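Local coordinates for protein DNA-entry nuclease (Competence-specific nuclease) (Streptococcus agalactiae ILRI112, PDB 4QGO) that probably cleaves DNA without sequence specificity, as a metal-dependent nuclease of the beta-beta-alpha (His-Me finger) class, at residues Y116-N121 against Y155-V160; K162-D165 against R169-Y172. The protein carries 1 engineered substitution. All blocks are in the same frame, centred on the assembly; numbering follows the deposited sequence.

In the fold
Coming from the N terminus, the chain passes through strand 108-112 and reaches the short helix 116-119, where contact 1 starts. It then runs through strand 135-139 and helix 140-144, so that helix 153-165 closes a 33-residue loop by packing against 116-121. Contact 2 opens just afterwards on the same helix and closes a much tighter loop, three residues long, on strand 170-177. The two loops follow in series, neither crossing nor enclosing the other. Helix 153-165 thus joins the region between strands 108-112 and 135-139 to the seven-stranded sheet. The centres of contacts 1 and 2 lie about 8 Å apart, and Tyr172 and Val170 of contact 2 touch side chains of contact 1.

Contact 1: residues Y116-N121 against Y155-V160; sequences YALAGN and YYESLV. With SO4 (sulfate ion), chain E.
Leu118 and Val160 mark the nearest backbone approach, their CA atoms 8.0 Å apart, where the short helix 116-119 faces the middle of helix 153-165. The meeting is small, buried and apolar. Both methyls of Leu118 reach CG1 of Val160, with Leu118 CD2 at 4.0 Å from Val160 CG1 and Leu118 CD1 almost as near, and the two side chains cross at about a right angle. Val160 carries CG1 opposite its backbone N (chi1 175°), which turns that branch to the leucine and leaves CG2 for the ring of Tyr172. The leucine reaches across with CD1 anti to CA (chi2 177°), which presents both methyls to Val160. Leu118 CD2 also comes to 4.3 Å from Glu157 O, one turn back along the longer helix, and CD1 lies beside the CG methylene of Glu157. The carboxylate of Glu157 is not part of this apolar patch: its OE2 is hydrogen-bonded to Gln153 NE2 within the same helix.

Tyr116 turns elsewhere. Its OH donates a 2.8 Å hydrogen bond to O2 of a sulfate, probably from the crystallisation liquor, and this oxygen lies at the ring edge near its plane; Arg81 N holds the same sulfate, and Arg80 makes a cation-pi contact with the ring. At the backbone, Gly120 N is hydrogen-bonded to Tyr116 O at 2.8 Å, while Arg75 NH1 binds Ala117 O.

In sequence, helix 116-119 falls in the link joining the antiparallel strands 108-112 and 135-139, probably the two strands of the beta-beta-alpha unit. Beneath the contact runs the large antiparallel sheet: Leu118 and Val160 both touch Leu70 of strand 66-70 and Tyr172 of strand 170-177, and Val160 also meets Phe202 of strand 201-207.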
loop_
_atom_site.group_PDB
_atom_site.type_symbol
_atom_site.label_atom_id
_atom_site.label_comp_id
_atom_site.label_asym_id
_atom_site.label_seq_id
_atom_site.Cartn_x
_atom_site.Cartn_y
_atom_site.Cartn_z
ATOM N N TYR A 116 -1.031 8.564 7.419
ATOM C CA TYR A 116 -1.064 9.786 8.197
ATOM C C TYR A 116 -0.289 9.635 9.500
ATOM O O TYR A 116 0.494 10.509 9.869
ATOM C CB TYR A 116 -2.523 10.176 8.493
ATOM C CG TYR A 116 -2.648 11.446 9.306
ATOM C CD1 TYR A 116 -2.453 12.684 8.717
ATOM C CD2 TYR A 116 -2.936 11.402 10.668
ATOM C CE1 TYR A 116 -2.551 13.850 9.448
ATOM C CE2 TYR A 116 -3.048 12.567 11.402
ATOM C CZ TYR A 116 -2.844 13.784 10.786
ATOM O OH TYR A 116 -2.942 14.956 11.506
ATOM N N ALA A 117 -0.500 8.529 10.204
ATOM C CA ALA A 117 0.159 8.348 11.494
ATOM C C ALA A 117 1.681 8.279 11.360
ATOM O O ALA A 117 2.409 8.604 12.290
ATOM C CB ALA A 117 -0.367 7.103 12.192
ATOM N N LEU A 118 2.163 7.852 10.197
ATOM C CA LEU A 118 3.599 7.664 10.018
ATOM C C LEU A 118 4.338 8.947 9.660
ATOM O O LEU A 118 5.487 9.132 10.058
ATOM C CB LEU A 118 3.888 6.580 8.972
ATOM C CG LEU A 118 3.349 5.195 9.308
ATOM C CD1 LEU A 118 3.627 4.233 8.154
ATOM C CD2 LEU A 118 3.965 4.674 10.602
ATOM N N ALA A 119 3.677 9.847 8.933
ATOM C CA ALA A 119 4.395 10.985 8.384
ATOM C C ALA A 119 3.632 12.297 8.473
ATOM O O ALA A 119 4.057 13.308 7.901
ATOM C CB ALA A 119 4.750 10.693 6.974
ATOM N N GLY A 120 2.521 12.279 9.205
ATOM C CA GLY A 120 1.659 13.443 9.305
ATOM C C GLY A 120 2.274 14.683 9.936
ATOM O O GLY A 120 1.703 15.768 9.840
ATOM N N ASN A 121 3.431 14.537 10.576
ATOM C CA ASN A 121 4.107 15.685 11.174
ATOM C C ASN A 121 5.275 16.202 10.320
ATOM O O ASN A 121 6.060 17.036 10.777
ATOM C CB ASN A 121 4.579 15.346 12.593
ATOM C CG ASN A 121 4.722 16.574 13.470
ATOM O OD1 ASN A 121 3.989 17.550 13.311
ATOM N ND2 ASN A 121 5.671 16.530 14.401
ATOM N N TYR A 155 -1.830 -4.005 8.587
ATOM C CA TYR A 155 -0.936 -4.865 9.362
ATOM C C TYR A 155 0.522 -4.403 9.241
ATOM O O TYR A 155 1.248 -4.293 10.242
ATOM C CB TYR A 155 -1.041 -6.332 8.913
ATOM C CG TYR A 155 -0.068 -7.224 9.646
ATOM C CD1 TYR A 155 -0.351 -7.679 10.926
ATOM C CD2 TYR A 155 1.141 -7.590 9.067
ATOM C CE1 TYR A 155 0.553 -8.463 11.617
ATOM C CE2 TYR A 155 2.052 -8.386 9.758
ATOM C CZ TYR A 155 1.738 -8.818 11.022
ATOM O OH TYR A 155 2.639 -9.603 11.713
ATOM N N TYR A 156 0.957 -4.168 8.008
ATOM C CA TYR A 156 2.323 -3.736 7.761
ATOM C C TYR A 156 2.600 -2.341 8.275
ATOM O O TYR A 156 3.680 -2.069 8.816
ATOM C CB TYR A 156 2.677 -3.918 6.284
ATOM C CG TYR A 156 2.865 -5.383 6.006
ATOM C CD1 TYR A 156 4.102 -5.996 6.218
ATOM C CD2 TYR A 156 1.800 -6.178 5.609
ATOM C CE1 TYR A 156 4.269 -7.353 6.010
ATOM C CE2 TYR A 156 1.958 -7.535 5.396
ATOM C CZ TYR A 156 3.196 -8.110 5.592
ATOM O OH TYR A 156 3.372 -9.462 5.394
ATOM N N GLU A 157 1.614 -1.465 8.144
ATOM C CA GLU A 157 1.725 -0.134 8.739
ATOM C C GLU A 157 1.881 -0.214 10.255
ATOM O O GLU A 157 2.663 0.542 10.833
ATOM C CB GLU A 157 0.544 0.751 8.331
ATOM C CG GLU A 157 0.632 1.154 6.850
ATOM C CD GLU A 157 -0.646 1.736 6.317
ATOM O OE1 GLU A 157 -1.713 1.383 6.845
ATOM O OE2 GLU A 157 -0.595 2.544 5.360
ATOM N N SER A 158 1.168 -1.144 10.885
ATOM C CA SER A 158 1.326 -1.356 12.315
ATOM C C SER A 158 2.733 -1.807 12.679
ATOM O O SER A 158 3.268 -1.369 13.702
ATOM C CB SER A 158 0.310 -2.369 12.832
ATOM O OG SER A 158 -1.002 -1.846 12.727
ATOM N N LEU A 159 3.346 -2.667 11.866
ATOM C CA LEU A 159 4.724 -3.061 12.139
ATOM C C LEU A 159 5.650 -1.853 12.103
ATOM O O LEU A 159 6.548 -1.712 12.943
ATOM C CB LEU A 159 5.221 -4.101 11.123
ATOM C CG LEU A 159 4.522 -5.456 11.137
ATOM C CD1 LEU A 159 5.114 -6.348 10.042
ATOM C CD2 LEU A 159 4.642 -6.124 12.502
ATOM N N VAL A 160 5.442 -0.982 11.120
ATOM C CA VAL A 160 6.302 0.183 10.951
ATOM C C VAL A 160 6.067 1.180 12.083
ATOM O O VAL A 160 7.014 1.709 12.667
ATOM C CB VAL A 160 6.051 0.871 9.605
ATOM C CG1 VAL A 160 6.868 2.142 9.496
ATOM C CG2 VAL A 160 6.417 -0.072 8.469
HETATM S S SO4 E . -3.609 18.421 10.300
HETATM O O1 SO4 E . -4.881 18.092 9.664
HETATM O O2 SO4 E . -2.658 17.331 10.083
HETATM O O3 SO4 E . -3.076 19.651 9.721
HETATM O O4 SO4 E . -3.824 18.616 11.732
#

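Contact 2: residues K162-D165 against R169-Y172; sequences KAVD and RVRY. With SO4 (sulfate ion), chain C.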
loop_
_atom_site.group_PDB
_atom_site.type_symbol
_atom_site.label_atom_id
_atom_site.label_comp_id
_atom_site.label_asym_id
_atom_site.label_seq_id
_atom_site.Cartn_x
_atom_site.Cartn_y
_atom_site.Cartn_z
ATOM N N LYS A 162 4.927 0.568 15.096
ATOM C CA LYS A 162 5.464 0.051 16.350
ATOM C C LYS A 162 6.983 0.193 16.408
ATOM O O LYS A 162 7.541 0.499 17.466
ATOM C CB LYS A 162 5.011 -1.393 16.579
ATOM C CG LYS A 162 3.534 -1.471 16.943
ATOM C CD LYS A 162 3.011 -2.894 16.966
ATOM C CE LYS A 162 1.516 -2.902 17.275
ATOM N NZ LYS A 162 0.994 -4.287 17.439
ATOM N N ALA A 163 7.648 -0.001 15.272
ATOM C CA ALA A 163 9.094 0.175 15.189
ATOM C C ALA A 163 9.495 1.623 15.458
ATOM O O ALA A 163 10.410 1.899 16.250
ATOM C CB ALA A 163 9.595 -0.281 13.819
ATOM N N VAL A 164 8.824 2.557 14.792
ATOM C CA VAL A 164 9.107 3.971 15.009
ATOM C C VAL A 164 8.863 4.329 16.475
ATOM O O VAL A 164 9.614 5.122 17.060
ATOM C CB VAL A 164 8.252 4.871 14.080
ATOM C CG1 VAL A 164 8.306 6.329 14.527
ATOM C CG2 VAL A 164 8.721 4.734 12.635
ATOM N N ASP A 165 7.852 3.710 17.079
ATOM C CA ASP A 165 7.494 4.020 18.462
ATOM C C ASP A 165 8.517 3.453 19.450
ATOM O O ASP A 165 8.532 3.831 20.629
ATOM C CB ASP A 165 6.068 3.551 18.755
ATOM C CG ASP A 165 5.024 4.428 18.073
ATOM O OD1 ASP A 165 5.411 5.503 17.570
ATOM O OD2 ASP A 165 3.828 4.061 18.045
ATOM N N ARG A 169 14.635 4.012 13.224
ATOM C CA ARG A 169 14.609 4.742 11.960
ATOM C C ARG A 169 14.216 3.750 10.876
ATOM O O ARG A 169 14.867 2.719 10.711
ATOM C CB ARG A 169 15.989 5.311 11.638
ATOM C CG ARG A 169 16.405 6.490 12.510
ATOM C CD ARG A 169 16.196 7.804 11.774
ATOM N NE ARG A 169 17.150 7.973 10.684
ATOM C CZ ARG A 169 17.186 9.026 9.875
ATOM N NH1 ARG A 169 16.294 10.016 9.995
ATOM N NH2 ARG A 169 18.096 9.078 8.919
ATOM N N VAL A 170 13.145 4.048 10.156
ATOM C CA VAL A 170 12.634 3.101 9.168
ATOM C C VAL A 170 12.604 3.713 7.773
ATOM O O VAL A 170 11.905 4.689 7.526
ATOM C CB VAL A 170 11.230 2.584 9.546
ATOM C CG1 VAL A 170 10.772 1.555 8.514
ATOM C CG2 VAL A 170 11.260 1.946 10.930
ATOM N N ARG A 171 13.399 3.143 6.872
ATOM C CA ARG A 171 13.341 3.496 5.457
ATOM C C ARG A 171 12.169 2.711 4.847
ATOM O O ARG A 171 12.013 1.528 5.105
ATOM C CB ARG A 171 14.675 3.150 4.789
ATOM C CG ARG A 171 14.768 3.481 3.315
ATOM C CD ARG A 171 14.843 4.995 3.025
ATOM N NE ARG A 171 15.064 5.156 1.592
ATOM C CZ ARG A 171 14.105 5.128 0.672
ATOM N NH1 ARG A 171 12.828 5.019 1.032
ATOM N NH2 ARG A 171 14.417 5.225 -0.610
ATOM N N TYR A 172 11.332 3.390 4.063
ATOM C CA TYR A 172 10.015 2.870 3.673
ATOM C C TYR A 172 9.734 3.249 2.228
ATOM O O TYR A 172 9.999 4.382 1.815
ATOM C CB TYR A 172 8.967 3.516 4.589
ATOM C CG TYR A 172 7.544 2.971 4.583
ATOM C CD1 TYR A 172 7.283 1.607 4.638
ATOM C CD2 TYR A 172 6.457 3.843 4.611
ATOM C CE1 TYR A 172 5.969 1.129 4.669
ATOM C CE2 TYR A 172 5.151 3.372 4.651
ATOM C CZ TYR A 172 4.914 2.022 4.688
ATOM O OH TYR A 172 3.614 1.542 4.729
HETATM S S SO4 C . 14.067 4.885 -4.846
HETATM O O1 SO4 C . 12.727 4.846 -5.409
HETATM O O2 SO4 C . 14.591 6.239 -4.903
HETATM O O3 SO4 C . 14.972 4.002 -5.594
HETATM O O4 SO4 C . 14.037 4.460 -3.454
#
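Asp165 OD1 is gripped twice, by a salt bridge from Arg75 NE and by a hydrogen bond with Tyr77 OH, which ties the C-terminal part of segment 162-165 to the loop after strand 66-70. The contact itself is apolar and centres on Val170. Its CG2 sits against the two helix residues together, 4.0 Å from Ala163 CB and 4.1 Å from Val164 CG2. Val170 CG1, anti to the backbone N (chi1 -178°), goes to CG1 of Val160 one turn earlier, and the two methyls share out the helix face. This is a helix-to-strand connection with a three-residue link, in which the helix lies on one face of the antiparallel sheet and the alternation of strand 170-177 puts Val170 and Tyr172 on that face. Leu70 of the adjoining strand widens the patch by touching Val164. Arg169, just before the strand, and Arg171 turn to other partners: Arg169 NH1 forms a salt bridge with Asp71 OD2, and Arg171 NH1 bonds to Asn67 OD1 and Ala68 O. Arg171 NH2 makes a weak, bent hydrogen bond (3.0 Å, 123°) to O4 of a sulfate, probably from the crystallisation liquor and also held by Arg173 NH1 and Asn67 ND2.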